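Local coordinates for dihydroneopterin triphosphate diphosphatase (Escherichia coli O157:H7, PDB 5U7F), which probably catalyses the hydrolysis of dihydroneopterin triphosphate to dihydroneopterin monophosphate and pyrophosphate, a step required for efficient folate biosynthesis, at residues Leu13-Ala18 with Trp136-Ala141; Val79-Phe84 with Asn98-Phe103. All coordinates share one frame; numbering follows the deposited sequence.

Interaction 1: residues Leu13-Ala18 with Trp136-Ala141; sequences LVVIYA and WSNRQA. With SO4 (sulfate ion), chain B.
The C-terminal helix of the Nudix fold packs here on the central sheet, Leu13 and Val15 of strand 10-18 meeting Ala141 and Asn138 of helix 136-147. The short axes pass 9.5 Å apart at 44°, and no hydrogen bond joins the two segments. Ala141 CB is the shared point of contact, 3.6 Å from Leu13 CD2 and 3.8 Å from Val15 CG2, so both strand residues lean on one methyl. Leu13 holds its CG anti to the backbone N (chi1 163°), which carries the isobutyl fork toward the helix, its two methyls parting between Ala141 and Asn138: CD2 goes to Ala141, while CD1 comes up to the Asn138 amide, 3.8 Å from Asn138 OD1. The Leu13 and Asn138 side chains cross at about a right angle, and the methyl touches the amide O and C by van der Waals contact alone. The buried amide is held from outside the contact, with ND2 hydrogen-bonded to Ser38 OG of strand 36-42. At the start of the helix, Trp136 takes no part in the strand contact; its indole NE1 donates to sulfate O3 over 3.1 Å at 157°, the oxygen lying at the ring edge near its plane; Arg97 also binds this ion, which probably came from the crystallisation liquor. Val14 and Ile16 point to the other side of the sheet, where they touch helix 49-61, part of the Nudix box. A sheet covered by helices on its two faces in this way is the alpha-beta-alpha sandwich of Nudix hydrolases.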
# COMPACT_ATOMS: atom_id res chain seq x y z
N LEU A 13 2.40 3.23 -2.78
CA LEU A 13 2.29 1.95 -2.10
C LEU A 13 3.13 2.07 -0.84
O LEU A 13 4.26 2.52 -0.92
CB LEU A 13 2.80 0.81 -2.98
CG LEU A 13 3.12 -0.53 -2.30
CD1 LEU A 13 1.85 -1.24 -2.11
CD2 LEU A 13 4.07 -1.34 -3.15
N VAL A 14 2.57 1.74 0.33
CA VAL A 14 3.36 1.75 1.56
C VAL A 14 3.38 0.35 2.15
O VAL A 14 2.35 -0.21 2.58
CB VAL A 14 2.81 2.74 2.61
CG1 VAL A 14 3.69 2.69 3.87
CG2 VAL A 14 2.74 4.14 2.05
N VAL A 15 4.55 -0.27 2.10
CA VAL A 15 4.69 -1.59 2.69
C VAL A 15 4.95 -1.41 4.17
O VAL A 15 6.00 -0.90 4.59
CB VAL A 15 5.81 -2.41 2.01
CG1 VAL A 15 5.88 -3.77 2.61
CG2 VAL A 15 5.53 -2.55 0.52
N ILE A 16 3.95 -1.81 4.94
CA ILE A 16 4.00 -1.81 6.39
C ILE A 16 4.42 -3.17 6.94
O ILE A 16 3.90 -4.22 6.57
CB ILE A 16 2.64 -1.40 7.00
CG1 ILE A 16 2.30 0.02 6.57
CG2 ILE A 16 2.67 -1.49 8.54
CD1 ILE A 16 1.01 0.58 7.09
N TYR A 17 5.40 -3.15 7.85
CA TYR A 17 5.89 -4.39 8.42
C TYR A 17 6.43 -4.15 9.81
O TYR A 17 6.73 -3.03 10.19
CB TYR A 17 6.95 -5.03 7.54
CG TYR A 17 8.28 -4.28 7.49
CD1 TYR A 17 8.42 -3.14 6.72
CD2 TYR A 17 9.37 -4.72 8.23
CE1 TYR A 17 9.63 -2.45 6.67
CE2 TYR A 17 10.57 -4.05 8.19
CZ TYR A 17 10.70 -2.91 7.42
OH TYR A 17 11.90 -2.25 7.36
N ALA A 18 6.47 -5.22 10.60
CA ALA A 18 6.97 -5.12 11.95
C ALA A 18 8.45 -5.44 11.94
O ALA A 18 8.85 -6.48 11.44
CB ALA A 18 6.25 -6.08 12.88
N TRP A 136 1.42 -7.58 -8.71
CA TRP A 136 2.82 -7.94 -8.91
C TRP A 136 3.74 -6.90 -8.34
O TRP A 136 4.81 -7.25 -7.92
CB TRP A 136 3.14 -8.20 -10.40
CG TRP A 136 3.11 -7.04 -11.35
CD1 TRP A 136 2.13 -6.77 -12.23
CD2 TRP A 136 4.13 -6.07 -11.55
NE1 TRP A 136 2.45 -5.65 -12.98
CE2 TRP A 136 3.68 -5.21 -12.58
CE3 TRP A 136 5.37 -5.83 -10.96
CZ2 TRP A 136 4.42 -4.12 -13.01
CZ3 TRP A 136 6.11 -4.75 -11.39
CH2 TRP A 136 5.63 -3.90 -12.40
N SER A 137 3.33 -5.64 -8.27
CA SER A 137 4.23 -4.60 -7.77
C SER A 137 4.31 -4.69 -6.23
O SER A 137 5.39 -4.56 -5.65
CB SER A 137 3.77 -3.22 -8.21
OG SER A 137 2.46 -2.96 -7.76
N ASN A 138 3.17 -4.92 -5.60
CA ASN A 138 3.09 -5.16 -4.14
C ASN A 138 3.95 -6.34 -3.74
O ASN A 138 4.71 -6.27 -2.77
CB ASN A 138 1.64 -5.39 -3.72
CG ASN A 138 1.35 -5.03 -2.25
OD1 ASN A 138 0.20 -4.66 -1.92
ND2 ASN A 138 2.38 -5.15 -1.35
N ARG A 139 3.84 -7.43 -4.50
CA ARG A 139 4.70 -8.58 -4.30
C ARG A 139 6.17 -8.22 -4.37
O ARG A 139 6.96 -8.54 -3.46
CB ARG A 139 4.39 -9.64 -5.31
CG ARG A 139 5.38 -10.79 -5.35
CD ARG A 139 4.79 -11.95 -6.12
NE ARG A 139 4.79 -11.66 -7.54
CZ ARG A 139 3.72 -11.54 -8.32
NH1 ARG A 139 2.47 -11.68 -7.86
NH2 ARG A 139 3.95 -11.29 -9.61
N GLN A 140 6.53 -7.54 -5.46
CA GLN A 140 7.93 -7.21 -5.68
C GLN A 140 8.48 -6.30 -4.56
O GLN A 140 9.62 -6.45 -4.12
CB GLN A 140 8.11 -6.55 -7.05
CG GLN A 140 9.58 -6.35 -7.45
CD GLN A 140 9.77 -5.79 -8.88
OE1 GLN A 140 10.67 -4.99 -9.12
NE2 GLN A 140 8.95 -6.25 -9.80
N ALA A 141 7.65 -5.38 -4.08
CA ALA A 141 8.08 -4.46 -3.04
C ALA A 141 8.33 -5.22 -1.74
O ALA A 141 9.32 -4.97 -1.07
CB ALA A 141 7.07 -3.35 -2.84
S SO4 B . 1.87 -5.14 -16.76
O1 SO4 B . 1.33 -6.13 -17.69
O2 SO4 B . 1.95 -3.85 -17.43
O3 SO4 B . 0.97 -5.05 -15.61
O4 SO4 B . 3.20 -5.56 -16.33

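Interaction 2: residues Val79-Phe84 with Asn98-Phe103; sequences VEFEIF and NTESWF. With SO4 (sulfate ion), chain B.
Phe81 and Asn98 lie side by side at one end of an antiparallel ladder between strands 72-82 and 97-107, with Val79 facing Glu100 at the other hydrogen-bonded pair. In the latter, Glu100 N donates to Val79 O over 2.8 Å, nearly straight at 171°, and Val79 N returns a bond to Glu100 O; Phe81 and Asn98 repeat the pattern with both backbone bonds made. The tight side carries Val79, Phe81, Asn98 and Glu100. With CG set between its backbone N and carbonyl carbon (chi1 55°), Phe81 folds its ring over toward strand 97-107. One face covers Asn98 CB, and Phe81 CZ comes within 3.6 Å of Asn98 ND2, the amide plane being inclined 35° to the ring; ND2 is hydrogen-bonded to Ser11 OG of strand 10-18. At the ring edge, Phe81 CE2 lies 3.7 Å from Glu100 CD. The buried Glu100 OE1 takes the indole N-H of Trp102, with NE1 2.9 Å away on the anti side but well out of the carboxylate plane, and is also hydrogen-bonded to Ser137 OG of helix 136-147. Val79 CG2 rests against that same Trp102 NE1 at 3.8 Å. The opposite face is looser and wetter. There the extended Glu80 chain crosses Thr99, and a water bridges them, donating a hydrogen bond to Glu80 OE1 and sitting 2.9 Å from Thr99 OG1; Glu80 also forms a salt bridge with Arg97. Beyond the ladder, Glu82 N donates to sulfate O3 over 3.2 Å. Phe81 to Phe84 are predicted to bind substrate. Strand 72-82 is outermost in the sheet, and strand 97-107 bonds on its other side to strand 10-18, while helix 136-147 lies against the face bearing Phe81 and Trp102.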
# COMPACT_ATOMS: atom_id res chain seq x y z
N VAL A 79 7.14 2.08 -10.44
CA VAL A 79 6.81 1.14 -11.50
C VAL A 79 5.52 1.57 -12.15
O VAL A 79 4.80 2.40 -11.59
CB VAL A 79 6.67 -0.29 -10.96
CG1 VAL A 79 8.03 -0.78 -10.43
CG2 VAL A 79 5.60 -0.31 -9.89
N GLU A 80 5.23 1.01 -13.32
CA GLU A 80 4.00 1.29 -14.06
C GLU A 80 3.36 -0.04 -14.42
O GLU A 80 4.03 -0.97 -14.84
CB GLU A 80 4.29 2.12 -15.30
CG GLU A 80 3.03 2.49 -16.06
CD GLU A 80 3.32 3.11 -17.42
OE1 GLU A 80 3.94 4.21 -17.46
OE2 GLU A 80 2.94 2.51 -18.46
N PHE A 81 2.06 -0.16 -14.21
CA PHE A 81 1.40 -1.42 -14.48
C PHE A 81 0.02 -1.17 -15.07
O PHE A 81 -0.53 -0.06 -14.98
CB PHE A 81 1.31 -2.29 -13.22
CG PHE A 81 0.65 -1.63 -12.04
CD1 PHE A 81 -0.73 -1.59 -11.91
CD2 PHE A 81 1.43 -1.12 -11.02
CE1 PHE A 81 -1.30 -1.00 -10.78
CE2 PHE A 81 0.86 -0.55 -9.92
CZ PHE A 81 -0.49 -0.50 -9.80
N GLU A 82 -0.51 -2.23 -15.67
CA GLU A 82 -1.83 -2.22 -16.25
C GLU A 82 -2.86 -2.32 -15.13
O GLU A 82 -2.76 -3.18 -14.24
CB GLU A 82 -1.99 -3.36 -17.24
CG GLU A 82 -3.37 -3.44 -17.93
CD GLU A 82 -3.54 -2.45 -19.09
OE1 GLU A 82 -2.52 -1.91 -19.58
OE2 GLU A 82 -4.73 -2.21 -19.50
N ILE A 83 -3.82 -1.41 -15.17
CA ILE A 83 -4.94 -1.41 -14.25
C ILE A 83 -5.78 -2.67 -14.50
O ILE A 83 -6.11 -2.99 -15.64
CB ILE A 83 -5.79 -0.13 -14.41
CG1 ILE A 83 -4.91 1.08 -14.11
CG2 ILE A 83 -7.02 -0.13 -13.48
CD1 ILE A 83 -5.51 2.44 -14.32
N PHE A 84 -6.07 -3.41 -13.43
CA PHE A 84 -6.95 -4.57 -13.54
C PHE A 84 -8.24 -4.19 -14.27
O PHE A 84 -8.90 -3.20 -13.94
CB PHE A 84 -7.30 -5.15 -12.18
CG PHE A 84 -6.20 -5.93 -11.53
CD1 PHE A 84 -5.44 -6.83 -12.26
CD2 PHE A 84 -5.96 -5.81 -10.17
CE1 PHE A 84 -4.45 -7.57 -11.65
CE2 PHE A 84 -4.97 -6.55 -9.56
CZ PHE A 84 -4.21 -7.43 -10.31
N ASN A 98 -1.18 2.62 -14.57
CA ASN A 98 -1.03 3.29 -13.28
C ASN A 98 0.44 3.32 -12.92
O ASN A 98 1.14 2.35 -13.12
CB ASN A 98 -1.81 2.61 -12.16
CG ASN A 98 -1.66 3.36 -10.83
OD1 ASN A 98 -2.43 4.26 -10.51
ND2 ASN A 98 -0.61 3.04 -10.10
N THR A 99 0.89 4.48 -12.46
CA THR A 99 2.27 4.64 -12.03
C THR A 99 2.31 4.72 -10.49
O THR A 99 1.63 5.54 -9.89
CB THR A 99 2.90 5.90 -12.63
OG1 THR A 99 2.84 5.84 -14.07
CG2 THR A 99 4.33 6.00 -12.21
N GLU A 100 3.14 3.88 -9.89
CA GLU A 100 3.12 3.66 -8.45
C GLU A 100 4.50 3.88 -7.84
O GLU A 100 5.45 3.24 -8.29
CB GLU A 100 2.69 2.23 -8.16
CG GLU A 100 2.67 1.80 -6.71
CD GLU A 100 2.29 0.32 -6.57
OE1 GLU A 100 3.15 -0.57 -6.83
OE2 GLU A 100 1.12 0.03 -6.22
N SER A 101 4.58 4.72 -6.82
CA SER A 101 5.84 4.94 -6.08
C SER A 101 5.83 4.23 -4.73
O SER A 101 4.82 4.26 -4.01
CB SER A 101 6.09 6.45 -5.90
OG SER A 101 6.26 7.02 -7.18
N TRP A 102 6.97 3.63 -4.36
CA TRP A 102 7.01 2.72 -3.21
C TRP A 102 7.60 3.40 -1.99
O TRP A 102 8.59 4.12 -2.08
CB TRP A 102 7.85 1.46 -3.52
CG TRP A 102 7.32 0.55 -4.55
CD1 TRP A 102 6.09 0.64 -5.18
CD2 TRP A 102 7.98 -0.58 -5.13
NE1 TRP A 102 5.96 -0.37 -6.09
CE2 TRP A 102 7.10 -1.13 -6.07
CE3 TRP A 102 9.23 -1.16 -4.94
CZ2 TRP A 102 7.42 -2.26 -6.81
CZ3 TRP A 102 9.55 -2.29 -5.67
CH2 TRP A 102 8.65 -2.81 -6.61
N PHE A 103 7.00 3.10 -0.84
CA PHE A 103 7.49 3.52 0.48
C PHE A 103 7.48 2.31 1.43
O PHE A 103 6.77 1.31 1.23
CB PHE A 103 6.64 4.65 1.05
CG PHE A 103 6.65 5.90 0.24
CD1 PHE A 103 5.86 6.02 -0.90
CD2 PHE A 103 7.46 6.97 0.60
CE1 PHE A 103 5.88 7.19 -1.65
CE2 PHE A 103 7.49 8.14 -0.16
CZ PHE A 103 6.71 8.25 -1.27
S SO4 B . 1.87 -5.14 -16.76
O1 SO4 B . 1.33 -6.13 -17.69
O2 SO4 B . 1.95 -3.85 -17.43
O3 SO4 B . 0.97 -5.05 -15.61
O4 SO4 B . 3.20 -5.56 -16.33
O HOH W 1 5.17 6.30 -15.73

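Interactions 1 and 2 share one sheet, their centres about 12 Å apart, with strands 10-18 and 97-107 as neighbours in it: Leu13 O lies 2.8 Å from Phe103 N in a backbone hydrogen bond. Helix 136-147 joins them through Ser137, whose OG is 2.7 Å from Glu100 OE1 in a probable hydrogen bond, a second polar partner for that oxygen; separately, within the sheet, Leu13 CD2 packs 3.5 Å from Trp102 CD1. One sulfate also bridges the helix start and the end of strand 72-82. The side chains of Leu13 and Glu100 each lie about 9 Å from a cobalt ion and about 4 Å from that of Thr40, a cobalt ligand, so both contacts lie near the metal site without reaching it.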